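Local coordinates for trichothecene 3-O-acetyltransferase TRI101 (Fusarium sporotrichioides, PDB 2ZBA), which transfers an acetyl group from acetyl coenzyme A to the C3 hydroxyl of trichothecene mycotoxins during their biosynthesis, at residues E296-G308 against L342-Q356. Sequence-based numbering, arbitrary orientation.
Sequences EFCRAVDMRGPMG and LRSELNSDRLRRRTQ. With COA (coenzyme A), chain E.
Leu346 packs beside Val301, and both touch the pantetheine: Leu346 CD2 is 4.1 Å from Val301 CG2 and 3.9 Å from coenzyme A CEP, branched, greasy side chains lining the cofactor pocket of this BAHD enzyme. Leu346 CD1 lies over the centre of one face of the Arg343 guanidinium, whose edge is turned to the diphosphate, NH1 and NH2 both donating to O2A. Arg299, stretched out with CG anti to the backbone N (chi1 -168°), carries NH1 to 3.6 Å from Leu342 CB, and a water links NH1 to Leu342 O. Asp271 pairs with both arginines, and Asp270 also with Arg299, probably offsetting their charge and holding their direction. Further along the pantetheine arm, Asp302 N donates to O9P, 2.6 Å away; Asp302 and Arg343 are established CoA-binding residues.

Beyond the pocket, selenomethionine Met303, flexible enough to bend onto Leu351, meets Thr355 tip to tip, CE 3.3 Å from OG1, a hydroxyl bonded back to Leu351 O. Leu351 CD1 touches both Pro306 CG and Val301 CG2. Proline's N cannot donate, but Pro306 O accepts a bent bond from Arg352 NE (2.7 Å, 138°), while Asp349 OD1 salt-bridges Arg352 NH1.

Strand 294-302 and helix 304-307 thus lie against helices 335-344 and 348-363, with strand 318-326 alongside and helix 269-285 touching Phe297, Arg299 and Leu342.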
ATOM      1  N   GLU A 296      14.795 -12.786  -4.127  1.00 22.76           N
ATOM      2  CA  GLU A 296      14.395 -12.193  -2.848  1.00 21.97           C
ATOM      3  C   GLU A 296      12.908 -11.816  -2.863  1.00 21.40           C
ATOM      4  O   GLU A 296      12.431 -11.141  -3.789  1.00 20.47           O
ATOM      5  CB  GLU A 296      15.262 -10.976  -2.516  1.00 22.31           C
ATOM      6  CG  GLU A 296      14.975 -10.294  -1.146  1.00 22.88           C
ATOM      7  CD  GLU A 296      16.133  -9.426  -0.656  1.00 23.18           C
ATOM      8  OE1 GLU A 296      15.992  -8.188  -0.646  1.00 22.29           O
ATOM      9  OE2 GLU A 296      17.192  -9.987  -0.282  1.00 27.10           O
ATOM     10  N   PHE A 297      12.183 -12.266  -1.836  1.00 20.27           N
ATOM     11  CA  PHE A 297      10.804 -11.849  -1.608  1.00 19.49           C
ATOM     12  C   PHE A 297      10.867 -10.793  -0.514  1.00 19.31           C
ATOM     13  O   PHE A 297      11.413 -11.050   0.558  1.00 18.79           O
ATOM     14  CB  PHE A 297       9.931 -13.038  -1.166  1.00 19.26           C
ATOM     15  CG  PHE A 297       8.438 -12.780  -1.247  1.00 18.78           C
ATOM     16  CD1 PHE A 297       7.744 -12.247  -0.164  1.00 19.78           C
ATOM     17  CD2 PHE A 297       7.727 -13.090  -2.403  1.00 19.37           C
ATOM     18  CE1 PHE A 297       6.358 -12.013  -0.235  1.00 20.24           C
ATOM     19  CE2 PHE A 297       6.342 -12.874  -2.477  1.00 18.38           C
ATOM     20  CZ  PHE A 297       5.669 -12.324  -1.399  1.00 19.59           C
ATOM     21  N   CYS A 298      10.367  -9.597  -0.811  1.00 18.47           N
ATOM     22  CA  CYS A 298      10.162  -8.551   0.190  1.00 18.40           C
ATOM     23  C   CYS A 298       8.657  -8.392   0.411  1.00 17.82           C
ATOM     24  O   CYS A 298       7.906  -8.186  -0.558  1.00 17.62           O
ATOM     25  CB  CYS A 298      10.774  -7.211  -0.257  1.00 18.76           C
ATOM     26  SG  CYS A 298      12.367  -7.327  -1.072  1.00 19.96           S
ATOM     27  N   ARG A 299       8.229  -8.503   1.671  1.00 16.49           N
ATOM     28  CA  ARG A 299       6.804  -8.479   2.064  1.00 14.75           C
ATOM     29  C   ARG A 299       6.545  -7.413   3.109  1.00 13.94           C
ATOM     30  O   ARG A 299       7.103  -7.484   4.192  1.00 12.62           O
ATOM     31  CB  ARG A 299       6.401  -9.849   2.637  1.00 14.56           C
ATOM     32  CG  ARG A 299       4.922 -10.073   2.813  1.00 14.66           C
ATOM     33  CD  ARG A 299       4.696 -11.309   3.695  1.00 18.41           C
ATOM     34  NE  ARG A 299       3.314 -11.792   3.650  1.00 18.73           N
ATOM     35  CZ  ARG A 299       2.830 -12.777   4.398  1.00 20.14           C
ATOM     36  NH1 ARG A 299       3.604 -13.410   5.285  1.00 17.05           N
ATOM     37  NH2 ARG A 299       1.551 -13.118   4.264  1.00 20.85           N
ATOM     38  N   ALA A 300       5.687  -6.437   2.803  1.00 13.05           N
ATOM     39  CA  ALA A 300       5.322  -5.398   3.775  1.00 13.58           C
ATOM     40  C   ALA A 300       4.576  -5.941   5.022  1.00 14.28           C
ATOM     41  O   ALA A 300       3.750  -6.878   4.951  1.00 13.14           O
ATOM     42  CB  ALA A 300       4.482  -4.269   3.107  1.00 13.88           C
ATOM     43  N   VAL A 301       4.883  -5.329   6.154  1.00 14.46           N
ATOM     44  CA  VAL A 301       4.301  -5.741   7.425  1.00 15.83           C
ATOM     45  C   VAL A 301       3.925  -4.486   8.199  1.00 16.23           C
ATOM     46  O   VAL A 301       4.752  -3.614   8.433  1.00 15.34           O
ATOM     47  CB  VAL A 301       5.238  -6.742   8.258  1.00 16.00           C
ATOM     48  CG1 VAL A 301       6.693  -6.306   8.263  0.50 16.46           C
ATOM     49  CG2 VAL A 301       4.724  -6.918   9.694  1.00 17.11           C
ATOM     50  N   ASP A 302       2.648  -4.383   8.547  1.00 16.49           N
ATOM     51  CA  ASP A 302       2.199  -3.410   9.519  1.00 17.47           C
ATOM     52  C   ASP A 302       2.877  -3.644  10.884  1.00 17.99           C
ATOM     53  O   ASP A 302       2.696  -4.696  11.503  1.00 17.80           O
ATOM     54  CB  ASP A 302       0.674  -3.521   9.646  1.00 18.22           C
ATOM     55  CG  ASP A 302       0.096  -2.580  10.668  1.00 18.85           C
ATOM     56  OD1 ASP A 302       0.799  -1.650  11.085  1.00 21.04           O
ATOM     57  OD2 ASP A 302      -1.080  -2.783  11.054  1.00 21.51           O
HETATM   58  N   MSE A 303       3.618  -2.638  11.360  1.00 17.68           N
HETATM   59  CA  MSE A 303       4.327  -2.739  12.643  1.00 17.81           C
HETATM   60  C   MSE A 303       3.529  -2.280  13.861  1.00 17.33           C
HETATM   61  O   MSE A 303       4.056  -2.283  14.963  1.00 16.78           O
HETATM   62  CB  MSE A 303       5.669  -1.991  12.601  1.00 17.44           C
HETATM   63  CG  MSE A 303       6.753  -2.737  11.839  1.00 17.23           C
HETATM   64 SE   MSE A 303       6.930  -4.534  12.500  0.60 20.12          SE
HETATM   65  CE  MSE A 303       7.522  -4.082  14.393  1.00  8.83           C
ATOM     66  N   ARG A 304       2.267  -1.886  13.673  1.00 17.48           N
ATOM     67  CA  ARG A 304       1.460  -1.354  14.785  1.00 17.34           C
ATOM     68  C   ARG A 304       1.236  -2.383  15.905  1.00 17.65           C
ATOM     69  O   ARG A 304       1.520  -2.104  17.052  1.00 17.66           O
ATOM     70  CB  ARG A 304       0.119  -0.801  14.280  1.00 17.66           C
ATOM     71  CG  ARG A 304       0.190   0.576  13.658  1.00 16.59           C
ATOM     72  CD  ARG A 304      -0.967   0.761  12.669  1.00 13.84           C
ATOM     73  NE  ARG A 304      -0.888   2.064  12.027  1.00 16.01           N
ATOM     74  CZ  ARG A 304      -0.066   2.369  11.025  1.00 13.91           C
ATOM     75  NH1 ARG A 304       0.740   1.459  10.510  1.00 13.83           N
ATOM     76  NH2 ARG A 304      -0.071   3.592  10.530  1.00 14.69           N
ATOM     77  N   GLY A 305       0.743  -3.570  15.552  1.00 18.03           N
ATOM     78  CA  GLY A 305       0.564  -4.688  16.491  1.00 18.05           C
ATOM     79  C   GLY A 305       1.800  -5.083  17.295  1.00 18.18           C
ATOM     80  O   GLY A 305       1.816  -4.933  18.519  1.00 17.49           O
ATOM     81  N   PRO A 306       2.855  -5.565  16.608  1.00 18.27           N
ATOM     82  CA  PRO A 306       4.123  -5.886  17.254  1.00 19.15           C
ATOM     83  C   PRO A 306       4.730  -4.742  18.090  1.00 20.06           C
ATOM     84  O   PRO A 306       5.313  -5.004  19.146  1.00 20.44           O
ATOM     85  CB  PRO A 306       5.033  -6.256  16.069  1.00 18.97           C
ATOM     86  CG  PRO A 306       4.094  -6.727  15.009  1.00 18.93           C
ATOM     87  CD  PRO A 306       2.885  -5.864  15.162  1.00 18.49           C
HETATM   88  N   MSE A 307       4.599  -3.489  17.643  1.00 20.80           N
HETATM   89  CA  MSE A 307       5.128  -2.346  18.423  1.00 21.54           C
HETATM   90  C   MSE A 307       4.311  -1.985  19.668  1.00 21.20           C
HETATM   91  O   MSE A 307       4.760  -1.194  20.500  1.00 21.55           O
HETATM   92  CB  MSE A 307       5.273  -1.084  17.557  1.00 21.57           C
HETATM   93  CG  MSE A 307       6.473  -1.049  16.623  1.00 24.20           C
HETATM   94 SE   MSE A 307       8.231  -1.547  17.406  0.60 26.00          SE
HETATM   95  CE  MSE A 307       8.260  -0.489  18.784  1.00 20.42           C
ATOM     96  N   GLY A 308       3.124  -2.568  19.799  1.00 21.69           N
ATOM     97  CA  GLY A 308       2.186  -2.212  20.865  1.00 21.30           C
ATOM     98  C   GLY A 308       1.563  -0.852  20.611  1.00 21.85           C
ATOM     99  O   GLY A 308       1.420  -0.039  21.538  1.00 22.24           O
ATOM    100  N   LEU A 342       7.644 -17.419   4.827  1.00 21.91           N
ATOM    101  CA  LEU A 342       6.979 -16.154   5.079  1.00 20.87           C
ATOM    102  C   LEU A 342       6.471 -16.018   6.510  1.00 20.86           C
ATOM    103  O   LEU A 342       6.784 -15.033   7.171  1.00 20.69           O
ATOM    104  CB  LEU A 342       5.842 -15.929   4.060  1.00 20.75           C
ATOM    105  CG  LEU A 342       6.202 -16.008   2.565  1.00 21.13           C
ATOM    106  CD1 LEU A 342       4.959 -15.792   1.683  1.00 21.32           C
ATOM    107  CD2 LEU A 342       7.319 -15.041   2.164  1.00 17.93           C
ATOM    108  N   ARG A 343       5.691 -16.995   6.980  1.00 20.73           N
ATOM    109  CA  ARG A 343       5.142 -16.971   8.348  1.00 20.82           C
ATOM    110  C   ARG A 343       6.232 -16.935   9.448  1.00 21.26           C
ATOM    111  O   ARG A 343       6.060 -16.289  10.490  1.00 20.69           O
ATOM    112  CB  ARG A 343       4.176 -18.151   8.548  1.00 20.35           C
ATOM    113  CG  ARG A 343       3.547 -18.286   9.944  1.00 20.27           C
ATOM    114  CD  ARG A 343       2.867 -17.015  10.461  1.00 20.38           C
ATOM    115  NE  ARG A 343       1.888 -16.446   9.531  1.00 20.35           N
ATOM    116  CZ  ARG A 343       1.042 -15.460   9.828  1.00 19.41           C
ATOM    117  NH1 ARG A 343       1.022 -14.904  11.032  1.00 17.99           N
ATOM    118  NH2 ARG A 343       0.197 -15.031   8.909  1.00 19.73           N
ATOM    119  N   SER A 344       7.352 -17.599   9.189  1.00 22.40           N
ATOM    120  CA  SER A 344       8.455 -17.686  10.151  1.00 23.56           C
ATOM    121  C   SER A 344       9.078 -16.339  10.486  1.00 23.63           C
ATOM    122  O   SER A 344       9.585 -16.140  11.595  1.00 24.28           O
ATOM    123  CB  SER A 344       9.538 -18.644   9.639  1.00 23.61           C
ATOM    124  OG  SER A 344      10.332 -18.009   8.645  1.00 25.82           O
ATOM    125  N   GLU A 345       9.045 -15.409   9.537  1.00 23.88           N
ATOM    126  CA  GLU A 345       9.615 -14.079   9.783  1.00 24.01           C
ATOM    127  C   GLU A 345       8.693 -13.150  10.574  1.00 23.41           C
ATOM    128  O   GLU A 345       9.122 -12.095  11.017  1.00 23.58           O
ATOM    129  CB  GLU A 345      10.069 -13.430   8.475  1.00 24.10           C
ATOM    130  CG  GLU A 345      11.358 -13.997   7.930  1.00 25.79           C
ATOM    131  CD  GLU A 345      12.535 -13.728   8.861  1.00 31.34           C
ATOM    132  OE1 GLU A 345      12.915 -12.538   9.043  1.00 30.72           O
ATOM    133  OE2 GLU A 345      13.060 -14.714   9.427  1.00 32.49           O
ATOM    134  N   LEU A 346       7.438 -13.553  10.778  1.00 23.35           N
ATOM    135  CA  LEU A 346       6.502 -12.764  11.598  1.00 23.07           C
ATOM    136  C   LEU A 346       6.658 -12.912  13.129  1.00 23.98           C
ATOM    137  O   LEU A 346       5.850 -12.367  13.902  1.00 25.09           O
ATOM    138  CB  LEU A 346       5.048 -12.972  11.151  1.00 22.99           C
ATOM    139  CG  LEU A 346       4.776 -12.523   9.691  1.00 21.48           C
ATOM    140  CD1 LEU A 346       3.388 -12.996   9.232  1.00 21.64           C
ATOM    141  CD2 LEU A 346       4.961 -11.007   9.494  1.00 18.25           C
ATOM    142  N   ASN A 347       7.709 -13.600  13.570  1.00 23.29           N
ATOM    143  CA  ASN A 347       8.076 -13.635  14.998  1.00 23.01           C
ATOM    144  C   ASN A 347       8.107 -12.202  15.567  1.00 22.20           C
ATOM    145  O   ASN A 347       8.805 -11.351  15.042  1.00 22.47           O
ATOM    146  CB  ASN A 347       9.430 -14.326  15.141  1.00 23.15           C
ATOM    147  CG  ASN A 347       9.909 -14.399  16.568  1.00 23.82           C
ATOM    148  OD1 ASN A 347      10.395 -13.414  17.143  1.00 23.45           O
ATOM    149  ND2 ASN A 347       9.796 -15.582  17.152  1.00 25.98           N
ATOM    150  N   SER A 348       7.334 -11.933  16.618  1.00 21.86           N
ATOM    151  CA  SER A 348       7.116 -10.551  17.093  1.00 21.10           C
ATOM    152  C   SER A 348       8.354  -9.892  17.680  1.00 20.28           C
ATOM    153  O   SER A 348       8.547  -8.685  17.508  1.00 20.44           O
ATOM    154  CB  SER A 348       5.981 -10.483  18.117  1.00 22.17           C
ATOM    155  OG  SER A 348       4.747 -10.867  17.541  1.00 24.45           O
ATOM    156  N   ASP A 349       9.168 -10.683  18.386  1.00 18.81           N
ATOM    157  CA  ASP A 349      10.423 -10.231  18.988  1.00 17.79           C
ATOM    158  C   ASP A 349      11.390  -9.809  17.887  1.00 17.09           C
ATOM    159  O   ASP A 349      12.061  -8.784  17.990  1.00 16.32           O
ATOM    160  CB  ASP A 349      11.065 -11.356  19.799  1.00 18.03           C
ATOM    161  CG  ASP A 349      10.661 -11.358  21.286  1.00 18.77           C
ATOM    162  OD1 ASP A 349       9.864 -10.506  21.757  1.00 16.08           O
ATOM    163  OD2 ASP A 349      11.184 -12.244  21.989  1.00 21.20           O
ATOM    164  N   ARG A 350      11.448 -10.612  16.833  1.00 16.84           N
ATOM    165  CA  ARG A 350      12.316 -10.319  15.680  1.00 17.24           C
ATOM    166  C   ARG A 350      11.850  -9.088  14.887  1.00 15.97           C
ATOM    167  O   ARG A 350      12.680  -8.251  14.499  1.00 15.98           O
ATOM    168  CB  ARG A 350      12.450 -11.539  14.775  1.00 17.27           C
ATOM    169  CG  ARG A 350      13.512 -11.382  13.654  1.00 19.22           C
ATOM    170  CD  ARG A 350      13.439 -12.534  12.662  1.00 19.00           C
ATOM    171  NE  ARG A 350      14.483 -12.451  11.628  1.00 21.49           N
ATOM    172  N   LEU A 351      10.545  -8.976  14.639  1.00 14.86           N
ATOM    173  CA  LEU A 351      10.013  -7.813  13.905  1.00 15.00           C
ATOM    174  C   LEU A 351      10.302  -6.507  14.639  1.00 14.83           C
ATOM    175  O   LEU A 351      10.742  -5.513  14.031  1.00 14.16           O
ATOM    176  CB  LEU A 351       8.499  -7.930  13.680  1.00 14.69           C
ATOM    177  CG  LEU A 351       7.987  -8.985  12.695  1.00 14.70           C
ATOM    178  CD1 LEU A 351       6.477  -9.057  12.734  1.00 15.29           C
ATOM    179  CD2 LEU A 351       8.479  -8.671  11.307  1.00 13.45           C
ATOM    180  N   ARG A 352      10.016  -6.507  15.944  1.00 14.36           N
ATOM    181  CA  ARG A 352      10.323  -5.370  16.811  1.00 14.96           C
ATOM    182  C   ARG A 352      11.776  -4.946  16.793  1.00 14.48           C
ATOM    183  O   ARG A 352      12.090  -3.759  16.618  1.00 14.37           O
ATOM    184  CB  ARG A 352       9.935  -5.687  18.239  1.00 14.60           C
ATOM    185  CG  ARG A 352       8.627  -5.103  18.592  1.00 19.24           C
ATOM    186  CD  ARG A 352       8.423  -5.120  20.059  1.00 22.18           C
ATOM    187  NE  ARG A 352       7.415  -6.102  20.387  1.00 23.55           N
ATOM    188  CZ  ARG A 352       7.664  -7.347  20.738  1.00 22.94           C
ATOM    189  NH1 ARG A 352       8.916  -7.768  20.840  1.00 27.28           N
ATOM    190  NH2 ARG A 352       6.656  -8.157  21.011  1.00 23.23           N
ATOM    191  N   ARG A 353      12.653  -5.926  16.998  1.00 14.23           N
ATOM    192  CA  ARG A 353      14.102  -5.715  17.001  1.00 14.19           C
ATOM    193  C   ARG A 353      14.592  -5.104  15.688  1.00 13.31           C
ATOM    194  O   ARG A 353      15.293  -4.113  15.689  1.00 13.67           O
ATOM    195  CB  ARG A 353      14.859  -7.029  17.297  1.00 12.48           C
ATOM    196  CG  ARG A 353      16.395  -6.860  17.303  1.00 14.64           C
ATOM    197  CD  ARG A 353      16.866  -5.841  18.366  1.00 14.57           C
ATOM    198  NE  ARG A 353      18.333  -5.687  18.351  1.00 14.51           N
ATOM    199  CZ  ARG A 353      19.080  -5.197  19.335  1.00 15.09           C
ATOM    200  NH1 ARG A 353      18.548  -4.797  20.498  1.00 14.67           N
ATOM    201  NH2 ARG A 353      20.392  -5.110  19.154  1.00 15.45           N
ATOM    202  N   ARG A 354      14.206  -5.708  14.571  1.00 15.26           N
ATOM    203  CA  ARG A 354      14.610  -5.237  13.250  1.00 14.77           C
ATOM    204  C   ARG A 354      14.117  -3.793  12.998  1.00 14.76           C
ATOM    205  O   ARG A 354      14.818  -2.993  12.376  1.00 15.20           O
ATOM    206  CB  ARG A 354      14.080  -6.193  12.170  1.00 15.06           C
ATOM    207  CG  ARG A 354      14.757  -7.606  12.145  1.00 16.31           C
ATOM    208  CD  ARG A 354      14.132  -8.520  11.083  1.00 14.43           C
ATOM    209  NE  ARG A 354      14.132  -7.853   9.782  1.00 13.18           N
ATOM    210  CZ  ARG A 354      13.043  -7.485   9.109  1.00 14.36           C
ATOM    211  NH1 ARG A 354      11.817  -7.754   9.578  1.00 14.30           N
ATOM    212  NH2 ARG A 354      13.180  -6.822   7.963  1.00 13.20           N
ATOM    213  N   THR A 355      12.913  -3.478  13.483  1.00 14.02           N
ATOM    214  CA  THR A 355      12.272  -2.176  13.250  1.00 13.38           C
ATOM    215  C   THR A 355      12.923  -1.101  14.112  1.00 13.08           C
ATOM    216  O   THR A 355      13.235  -0.000  13.634  1.00 12.58           O
ATOM    217  CB  THR A 355      10.739  -2.251  13.495  1.00 12.82           C
ATOM    218  OG1 THR A 355      10.147  -3.157  12.550  1.00 14.91           O
ATOM    219  CG2 THR A 355      10.057  -0.888  13.316  1.00 14.30           C
ATOM    220  N   GLN A 356      13.140  -1.436  15.382  1.00 13.29           N
ATOM    221  CA  GLN A 356      13.842  -0.551  16.319  1.00 13.90           C
ATOM    222  C   GLN A 356      15.289  -0.366  15.897  1.00 13.38           C
ATOM    223  O   GLN A 356      15.834   0.715  16.080  1.00 13.63           O
ATOM    224  CB  GLN A 356      13.795  -1.096  17.755  1.00 13.74           C
ATOM    225  CG  GLN A 356      12.372  -1.126  18.363  1.00 14.22           C
ATOM    226  CD  GLN A 356      12.388  -1.497  19.831  1.00 15.37           C
ATOM    227  OE1 GLN A 356      12.728  -0.671  20.710  1.00 16.22           O
ATOM    228  NE2 GLN A 356      12.043  -2.755  20.114  1.00 12.77           N
TER
HETATM  229  N1A COA E 462      -3.732 -20.848  14.530  1.00 29.88           N
HETATM  230  C2A COA E 462      -4.352 -20.957  13.296  1.00 30.22           C
HETATM  231  N3A COA E 462      -4.595 -19.811  12.550  1.00 30.36           N
HETATM  232  C4A COA E 462      -4.225 -18.584  13.017  1.00 29.65           C
HETATM  233  C5A COA E 462      -3.607 -18.465  14.260  1.00 29.85           C
HETATM  234  C6A COA E 462      -3.358 -19.613  15.024  1.00 30.17           C
HETATM  235  N6A COA E 462      -2.863 -19.513  16.261  1.00 29.71           N
HETATM  236  N7A COA E 462      -3.359 -17.151  14.472  1.00 31.13           N
HETATM  237  C8A COA E 462      -3.807 -16.449  13.403  1.00 30.49           C
HETATM  238  N9A COA E 462      -4.341 -17.321  12.490  1.00 29.18           N
HETATM  239  C1B COA E 462      -4.840 -16.991  11.135  1.00 27.82           C
HETATM  240  C2B COA E 462      -6.171 -16.249  11.186  1.00 29.43           C
HETATM  241  O2B COA E 462      -7.255 -17.153  11.238  1.00 30.19           O
HETATM  242  C3B COA E 462      -6.106 -15.420   9.916  1.00 26.57           C
HETATM  243  O3B COA E 462      -6.212 -16.318   8.844  1.00 27.39           O
HETATM  244  P3B COA E 462      -7.162 -16.148   7.553  1.00 27.49           P
HETATM  245  O7A COA E 462      -7.015 -14.722   7.060  1.00 24.81           O
HETATM  246  O8A COA E 462      -8.605 -16.360   7.922  1.00 27.49           O
HETATM  247  O9A COA E 462      -6.627 -17.140   6.569  1.00 25.15           O
HETATM  248  C4B COA E 462      -4.646 -15.017   9.888  1.00 27.01           C
HETATM  249  O4B COA E 462      -3.948 -16.121  10.440  1.00 27.47           O
HETATM  250  C5B COA E 462      -4.279 -13.761  10.661  1.00 26.54           C
HETATM  251  O5B COA E 462      -2.856 -13.711  10.660  1.00 26.93           O
HETATM  252  P1A COA E 462      -2.067 -12.313  10.525  1.00 25.71           P
HETATM  253  O1A COA E 462      -2.446 -11.374  11.626  1.00 25.81           O
HETATM  254  O2A COA E 462      -0.576 -12.507  10.378  1.00 26.64           O
HETATM  255  O3A COA E 462      -2.650 -11.580   9.192  1.00 24.67           O
HETATM  256  P2A COA E 462      -2.377 -11.989   7.654  1.00 25.05           P
HETATM  257  O4A COA E 462      -3.716 -11.956   6.952  1.00 22.48           O
HETATM  258  O5A COA E 462      -1.610 -13.272   7.450  1.00 20.06           O
HETATM  259  O6A COA E 462      -1.450 -10.820   7.066  1.00 24.61           O
HETATM  260  CBP COA E 462       0.587  -9.552   6.872  1.00 24.36           C
HETATM  261  CCP COA E 462      -0.036 -10.918   7.153  1.00 24.56           C
HETATM  262  CDP COA E 462       0.579  -9.372   5.354  1.00 22.41           C
HETATM  263  CEP COA E 462       2.022  -9.545   7.425  1.00 22.69           C
HETATM  264  CAP COA E 462      -0.276  -8.480   7.542  1.00 25.32           C
HETATM  265  OAP COA E 462      -0.298  -8.671   8.949  1.00 24.81           O
HETATM  266  C9P COA E 462       0.130  -7.053   7.254  1.00 26.56           C
HETATM  267  O9P COA E 462       1.139  -6.462   8.018  1.00 24.62           O
HETATM  268  N8P COA E 462      -0.524  -6.368   6.313  1.00 27.65           N
HETATM  269  C7P COA E 462      -0.159  -4.990   5.995  1.00 27.40           C
HETATM  270  C6P COA E 462       1.010  -4.898   5.014  1.00 27.12           C
HETATM  271  C5P COA E 462       1.311  -3.439   4.710  1.00 28.52           C
HETATM  272  O5P COA E 462       1.873  -2.702   5.557  1.00 28.94           O
HETATM  273  N4P COA E 462       0.957  -2.984   3.514  1.00 28.13           N
HETATM  274  C3P COA E 462       0.569  -1.584   3.369  0.50 29.51           C
HETATM  275  C2P COA E 462       1.475  -0.815   2.412  0.50 29.17           C
HETATM  276  S1P COA E 462       1.663   0.954   2.797  0.50 28.53           S
HETATM  277  O   HOH W   1       6.325 -12.585   6.329  1.00 15.46           O